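Local coordinates for spore coat polysaccharide biosynthesis protein SpsE (Bacillus subtilis, PDB 1VLI), which probably acts as an N-acylneuraminate-9-phosphate synthase-type enzyme in the biosynthesis of spore coat polysaccharide, at residues 163-166 and 172-175; 236-241 and 277-282. All blocks are in the same frame, centred on the assembly; numbering follows the deposited sequence.

Contact 1 (163-166 and 172-175)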
ATOM      1  N   PHE A 163       4.899  -2.290   2.479  1.00 55.58           N
ATOM      2  CA  PHE A 163       4.456  -0.894   2.443  1.00 53.02           C
ATOM      3  C   PHE A 163       4.977  -0.120   1.241  1.00 54.16           C
ATOM      4  O   PHE A 163       6.063  -0.382   0.746  1.00 60.18           O
ATOM      5  CB  PHE A 163       4.600  -0.181   3.788  1.00 48.30           C
ATOM      6  CG  PHE A 163       6.012   0.169   4.170  1.00 58.98           C
ATOM      7  CD1 PHE A 163       6.618   1.366   3.704  1.00 48.63           C
ATOM      8  CD2 PHE A 163       6.723  -0.644   5.047  1.00 52.62           C
ATOM      9  CE1 PHE A 163       7.875   1.719   4.109  1.00 45.11           C
ATOM     10  CE2 PHE A 163       8.023  -0.297   5.442  1.00 58.51           C
ATOM     11  CZ  PHE A 163       8.593   0.895   4.987  1.00 41.97           C
ATOM     12  N   SER A 164       4.150   0.783   0.734  1.00 50.71           N
ATOM     13  CA  SER A 164       4.458   1.487  -0.469  1.00 51.87           C
ATOM     14  C   SER A 164       5.009   2.869  -0.136  1.00 52.23           C
ATOM     15  O   SER A 164       4.828   3.371   0.970  1.00 53.02           O
ATOM     16  CB  SER A 164       3.206   1.557  -1.317  1.00 51.19           C
ATOM     17  OG  SER A 164       3.134   0.406  -2.154  1.00 66.77           O
ATOM     18  N   THR A 165       5.686   3.488  -1.078  1.00 55.34           N
ATOM     19  CA  THR A 165       6.396   4.726  -0.761  1.00 56.73           C
ATOM     20  C   THR A 165       6.228   5.867  -1.765  1.00 58.24           C
ATOM     21  O   THR A 165       7.162   6.676  -1.933  1.00 60.27           O
ATOM     22  CB  THR A 165       7.898   4.427  -0.604  1.00 58.21           C
ATOM     23  OG1 THR A 165       8.415   3.954  -1.850  1.00 53.08           O
ATOM     24  CG2 THR A 165       8.151   3.263   0.382  1.00 55.91           C
ATOM     25  N   ALA A 166       5.075   5.961  -2.434  1.00 56.29           N
ATOM     26  CA  ALA A 166       4.885   7.046  -3.404  1.00 57.37           C
ATOM     27  C   ALA A 166       5.008   8.384  -2.712  1.00 60.51           C
ATOM     28  O   ALA A 166       4.384   8.615  -1.660  1.00 61.35           O
ATOM     29  CB  ALA A 166       3.553   6.956  -4.098  1.00 55.29           C
ATOM     30  N   ASP A 172      10.769   9.243   5.881  1.00 56.73           N
ATOM     31  CA  ASP A 172       9.439   8.589   6.038  1.00 56.94           C
ATOM     32  C   ASP A 172       9.564   7.073   5.936  1.00 57.87           C
ATOM     33  O   ASP A 172       8.886   6.302   6.670  1.00 57.81           O
ATOM     34  CB  ASP A 172       8.456   9.065   4.958  1.00 57.36           C
ATOM     35  CG  ASP A 172       8.474  10.584   4.760  1.00 57.88           C
ATOM     36  OD1 ASP A 172       8.331  11.308   5.756  1.00 55.71           O
ATOM     37  OD2 ASP A 172       8.621  11.135   3.646  1.00 63.12           O
ATOM     38  N   VAL A 173      10.431   6.641   5.019  1.00 53.99           N
ATOM     39  CA  VAL A 173      10.622   5.222   4.782  1.00 53.33           C
ATOM     40  C   VAL A 173      11.254   4.633   6.050  1.00 57.39           C
ATOM     41  O   VAL A 173      10.792   3.605   6.601  1.00 57.26           O
ATOM     42  CB  VAL A 173      11.439   4.999   3.528  1.00 51.00           C
ATOM     43  CG1 VAL A 173      11.758   3.577   3.331  1.00 41.75           C
ATOM     44  CG2 VAL A 173      10.673   5.463   2.330  1.00 48.72           C
ATOM     45  N   HIS A 174      12.232   5.361   6.575  1.00 56.80           N
ATOM     46  CA  HIS A 174      12.926   4.952   7.780  1.00 58.01           C
ATOM     47  C   HIS A 174      12.044   4.865   9.014  1.00 59.29           C
ATOM     48  O   HIS A 174      12.162   3.913   9.789  1.00 61.57           O
ATOM     49  CB  HIS A 174      14.078   5.898   8.042  1.00 57.52           C
ATOM     50  CG  HIS A 174      14.876   5.547   9.252  1.00 57.43           C
ATOM     51  ND1 HIS A 174      15.738   4.474   9.285  1.00 61.88           N
ATOM     52  CD2 HIS A 174      14.976   6.148  10.457  1.00 62.23           C
ATOM     53  CE1 HIS A 174      16.320   4.416  10.468  1.00 65.15           C
ATOM     54  NE2 HIS A 174      15.883   5.426  11.195  1.00 66.11           N
ATOM     55  N   GLU A 175      11.157   5.848   9.179  1.00 58.36           N
ATOM     56  CA  GLU A 175      10.321   5.960  10.351  1.00 57.31           C
ATOM     57  C   GLU A 175       9.266   4.866  10.341  1.00 57.73           C
ATOM     58  O   GLU A 175       8.920   4.314  11.387  1.00 59.86           O
ATOM     59  CB  GLU A 175       9.664   7.344  10.431  1.00 54.13           C
ATOM     60  CG  GLU A 175       8.929   7.604  11.734  1.00 51.87           C
ATOM     61  CD  GLU A 175       8.545   9.062  11.935  1.00 59.39           C
ATOM     62  OE1 GLU A 175       8.554   9.804  10.938  1.00 62.85           O
ATOM     63  OE2 GLU A 175       8.238   9.472  13.085  1.00 53.32           O
TER
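Phe163 and Thr165 both lean on Val173, and the path of the Phe163 side chain shows how. Its CB leaves the strand heading for the helix, and a chi1 of 74° puts CG between the backbone N and the carbonyl carbon; from there the ring extends toward the helix, CE1 and CZ leading. CE1 approaches the CG1 branch of Val173 at 4.4 Å, a loose apolar touch, and CZ lies 3.8 Å from the backbone O of Val173. That oxygen meets the ring obliquely. CE1 is also 4.0 Å from CG2 of Thr165, two residues further along its own chain, so ring and methyl meet beside the valine. Farther round, Phe163 packs on Ile188 and Ile190 of the next strand and on Ala176 and Ile180 of the helix, which places the ring between sheet and helix. This is the strand-to-helix half of a beta-alpha-beta crossover in the TIM barrel, made of strand 161-164, helix 170-181 and strand 188-193, and all three touching residues are buried within it.

The second touch is methyl to methyl. CG2 of Thr165 meets CG2 of Val173 at 3.9 Å, while CB of Thr165 lies 4.2 Å from the same valine methyl; the two side chains run at a slant to each other. In Thr165, CG2 stands anti to the carbonyl carbon, which gives the helix the methyl and lets OG1 hydrogen-bond to the O of Met191 and to NZ of Lys301. The two methyls of Val173 part company: CG1 turns to Phe163 and CG2 to Thr165. Thr165 follows the C-terminal end of its strand, and its side chain lies about 12 Å from the bound zinc ion.

Contact 2 (236-241 and 277-282)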
ATOM      1  N   ALA A 236      13.268  -4.162 -16.078  1.00 55.36           N
ATOM      2  CA  ALA A 236      14.389  -3.290 -15.712  1.00 53.92           C
ATOM      3  C   ALA A 236      14.500  -3.272 -14.188  1.00 54.64           C
ATOM      4  O   ALA A 236      15.576  -3.421 -13.646  1.00 57.24           O
ATOM      5  CB  ALA A 236      14.188  -1.909 -16.271  1.00 50.31           C
ATOM      6  N   ALA A 237      13.370  -3.158 -13.500  1.00 56.33           N
ATOM      7  CA  ALA A 237      13.331  -3.198 -12.030  1.00 55.02           C
ATOM      8  C   ALA A 237      13.946  -4.486 -11.476  1.00 56.01           C
ATOM      9  O   ALA A 237      14.774  -4.429 -10.546  1.00 53.98           O
ATOM     10  CB  ALA A 237      11.909  -3.045 -11.533  1.00 56.49           C
ATOM     11  N   VAL A 238      13.528  -5.633 -12.040  1.00 51.57           N
ATOM     12  CA  VAL A 238      14.012  -6.939 -11.617  1.00 49.71           C
ATOM     13  C   VAL A 238      15.519  -7.008 -11.795  1.00 54.19           C
ATOM     14  O   VAL A 238      16.241  -7.464 -10.902  1.00 54.66           O
ATOM     15  CB  VAL A 238      13.308  -8.084 -12.408  1.00 53.02           C
ATOM     16  CG1 VAL A 238      14.080  -9.421 -12.326  1.00 41.34           C
ATOM     17  CG2 VAL A 238      11.894  -8.254 -11.914  1.00 47.61           C
ATOM     18  N   ARG A 239      16.017  -6.523 -12.925  1.00 56.18           N
ATOM     19  CA  ARG A 239      17.461  -6.584 -13.122  1.00 59.25           C
ATOM     20  C   ARG A 239      18.244  -5.496 -12.369  1.00 61.18           C
ATOM     21  O   ARG A 239      19.457  -5.495 -12.402  1.00 63.96           O
ATOM     22  CB  ARG A 239      17.865  -6.836 -14.587  1.00 61.21           C
ATOM     23  CG  ARG A 239      18.134  -5.661 -15.488  1.00 70.67           C
ATOM     24  CD  ARG A 239      18.281  -6.085 -16.978  1.00 61.13           C
ATOM     25  NE  ARG A 239      17.006  -5.889 -17.658  1.00 69.76           N
ATOM     26  CZ  ARG A 239      16.646  -4.780 -18.319  1.00 71.54           C
ATOM     27  NH1 ARG A 239      17.505  -3.741 -18.460  1.00 53.38           N
ATOM     28  NH2 ARG A 239      15.412  -4.719 -18.849  1.00 59.46           N
ATOM     29  N   LEU A 240      17.527  -4.625 -11.656  1.00 59.20           N
ATOM     30  CA  LEU A 240      18.097  -3.723 -10.665  1.00 58.02           C
ATOM     31  C   LEU A 240      17.893  -4.244  -9.248  1.00 57.18           C
ATOM     32  O   LEU A 240      18.174  -3.529  -8.321  1.00 59.09           O
ATOM     33  CB  LEU A 240      17.471  -2.324 -10.750  1.00 55.83           C
ATOM     34  CG  LEU A 240      18.119  -1.463 -11.833  1.00 61.04           C
ATOM     35  CD1 LEU A 240      17.329  -0.220 -12.127  1.00 53.67           C
ATOM     36  CD2 LEU A 240      19.509  -1.103 -11.436  1.00 57.74           C
ATOM     37  N   GLY A 241      17.376  -5.466  -9.093  1.00 55.75           N
ATOM     38  CA  GLY A 241      17.333  -6.133  -7.803  1.00 52.16           C
ATOM     39  C   GLY A 241      15.976  -6.224  -7.112  1.00 53.96           C
ATOM     40  O   GLY A 241      15.898  -6.730  -5.989  1.00 55.76           O
ATOM     41  N   ARG A 277      10.478 -13.721 -15.545  1.00 58.63           N
ATOM     42  CA  ARG A 277      11.037 -15.013 -15.230  1.00 57.90           C
ATOM     43  C   ARG A 277      12.240 -15.309 -16.098  1.00 57.51           C
ATOM     44  O   ARG A 277      13.156 -16.012 -15.675  1.00 57.66           O
ATOM     45  CB  ARG A 277       9.966 -16.097 -15.388  1.00 59.05           C
ATOM     46  CG  ARG A 277       8.861 -16.027 -14.320  1.00 57.98           C
ATOM     47  CD  ARG A 277       9.294 -16.479 -12.929  1.00 55.69           C
ATOM     48  NE  ARG A 277       8.195 -16.383 -11.963  1.00 62.58           N
ATOM     49  CZ  ARG A 277       8.227 -15.672 -10.838  1.00 63.23           C
ATOM     50  NH1 ARG A 277       9.318 -14.979 -10.495  1.00 65.24           N
ATOM     51  NH2 ARG A 277       7.172 -15.654 -10.044  1.00 52.66           N
ATOM     52  N   LYS A 278      12.225 -14.771 -17.316  1.00 57.91           N
ATOM     53  CA  LYS A 278      13.326 -14.912 -18.254  1.00 58.30           C
ATOM     54  C   LYS A 278      14.486 -14.064 -17.771  1.00 59.29           C
ATOM     55  O   LYS A 278      15.634 -14.529 -17.761  1.00 61.91           O
ATOM     56  CB  LYS A 278      12.888 -14.478 -19.658  1.00 59.19           C
ATOM     57  CG  LYS A 278      14.023 -14.307 -20.685  1.00 61.56           C
ATOM     58  CD  LYS A 278      13.449 -13.675 -21.946  1.00 66.27           C
ATOM     59  CE  LYS A 278      14.085 -14.274 -23.165  1.00 71.30           C
ATOM     60  NZ  LYS A 278      13.419 -15.596 -23.405  1.00 86.67           N
ATOM     61  N   THR A 279      14.178 -12.827 -17.380  1.00 56.19           N
ATOM     62  CA  THR A 279      15.159 -11.900 -16.866  1.00 56.62           C
ATOM     63  C   THR A 279      15.841 -12.520 -15.661  1.00 59.45           C
ATOM     64  O   THR A 279      17.041 -12.317 -15.468  1.00 60.85           O
ATOM     65  CB  THR A 279      14.474 -10.597 -16.457  1.00 57.59           C
ATOM     66  OG1 THR A 279      13.900  -9.994 -17.619  1.00 58.12           O
ATOM     67  CG2 THR A 279      15.483  -9.550 -15.948  1.00 58.15           C
ATOM     68  N   GLU A 280      15.093 -13.297 -14.863  1.00 61.38           N
ATOM     69  CA  GLU A 280      15.661 -13.874 -13.633  1.00 61.68           C
ATOM     70  C   GLU A 280      16.690 -14.930 -13.963  1.00 61.69           C
ATOM     71  O   GLU A 280      17.758 -14.976 -13.342  1.00 58.78           O
ATOM     72  CB  GLU A 280      14.587 -14.495 -12.746  1.00 61.22           C
ATOM     73  CG  GLU A 280      13.883 -13.539 -11.785  1.00 58.46           C
ATOM     74  CD  GLU A 280      12.685 -14.198 -11.109  1.00 63.19           C
ATOM     75  OE1 GLU A 280      11.699 -14.518 -11.802  1.00 67.51           O
ATOM     76  OE2 GLU A 280      12.722 -14.395  -9.876  1.00 69.82           O
ATOM     77  N   ALA A 281      16.340 -15.769 -14.943  1.00 62.23           N
ATOM     78  CA  ALA A 281      17.173 -16.873 -15.411  1.00 63.54           C
ATOM     79  C   ALA A 281      18.389 -16.384 -16.228  1.00 63.67           C
ATOM     80  O   ALA A 281      19.482 -17.078 -16.264  1.00 63.07           O
ATOM     81  CB  ALA A 281      16.323 -17.885 -16.235  1.00 61.02           C
ATOM     82  N   GLU A 282      18.182 -15.216 -16.896  1.00 63.84           N
ATOM     83  CA  GLU A 282      19.280 -14.559 -17.617  1.00 63.39           C
ATOM     84  C   GLU A 282      20.306 -14.082 -16.621  1.00 62.23           C
ATOM     85  O   GLU A 282      21.515 -14.175 -16.867  1.00 64.59           O
ATOM     86  CB  GLU A 282      18.758 -13.381 -18.437  1.00 61.66           C
ATOM     87  CG  GLU A 282      18.255 -13.899 -19.912  1.00 70.16           C
ATOM     88  CD  GLU A 282      17.670 -12.680 -20.664  1.00 65.77           C
ATOM     89  OE1 GLU A 282      17.387 -11.389 -19.930  1.00 71.64           O
ATOM     90  OE2 GLU A 282      17.488 -13.023 -22.030  1.00 69.34           O
TER
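Glu280, whose CG rests on Val238, has both carboxylate oxygens held. NH1 of Arg277 meets its OE1 at 2.8 Å in a salt bridge, N-H...O angle 160°. The bond arrives on the syn side, 16° out of the carboxylate plane, and the acceptor lies almost in the guanidinium plane. OE2 takes the N of Val29 and NH1 also reaches the Val29 O, so the pair engages both backbone polar atoms of that residue; NH2 of Arg277 has a salt bridge to Asp59.

Between the helices, the meeting is apolar. CG2 of Thr279, anti to its backbone N, touches CG1 of Val238 and CB of Arg239 at once, each at 3.9 Å. CG1 of Val238 also meets CG of Glu280 at 4.2 Å, those side chains crossing at about a right angle. The Thr279 methyl stands at the edge of the Arg239 guanidinium, while CA of Ala236 lies 3.6 Å above its plane, displaced toward the rim.

The contact joins helices 232-239 and 266-285 in the outer layer of the TIM barrel. With OG1 of Thr279 bonded to Gly275 O, the segments meet through methyl and methylene groups, and the buried NE of Arg239 has no partner, probably costing some stability.

In the fold
Coming from the N terminus, the chain first lays down the earlier strands of the barrel and then reaches strand 161-164. Contact 1 closes a short loop there, with five residues between its segments, and joins that strand to the helix following it. The chain continues through strands 188-193 and 220-225 to helix 232-239, where contact 2 opens; 35 residues later, after strand 244-248, it closes on helix 266-285. The two loops are in series, neither nested nor crossed. The centres of contact 1 and contact 2 are about 24 Å apart, and the two do not touch. Contact 1 joins barrel wall to outer layer, whereas contact 2 joins two helices within that layer.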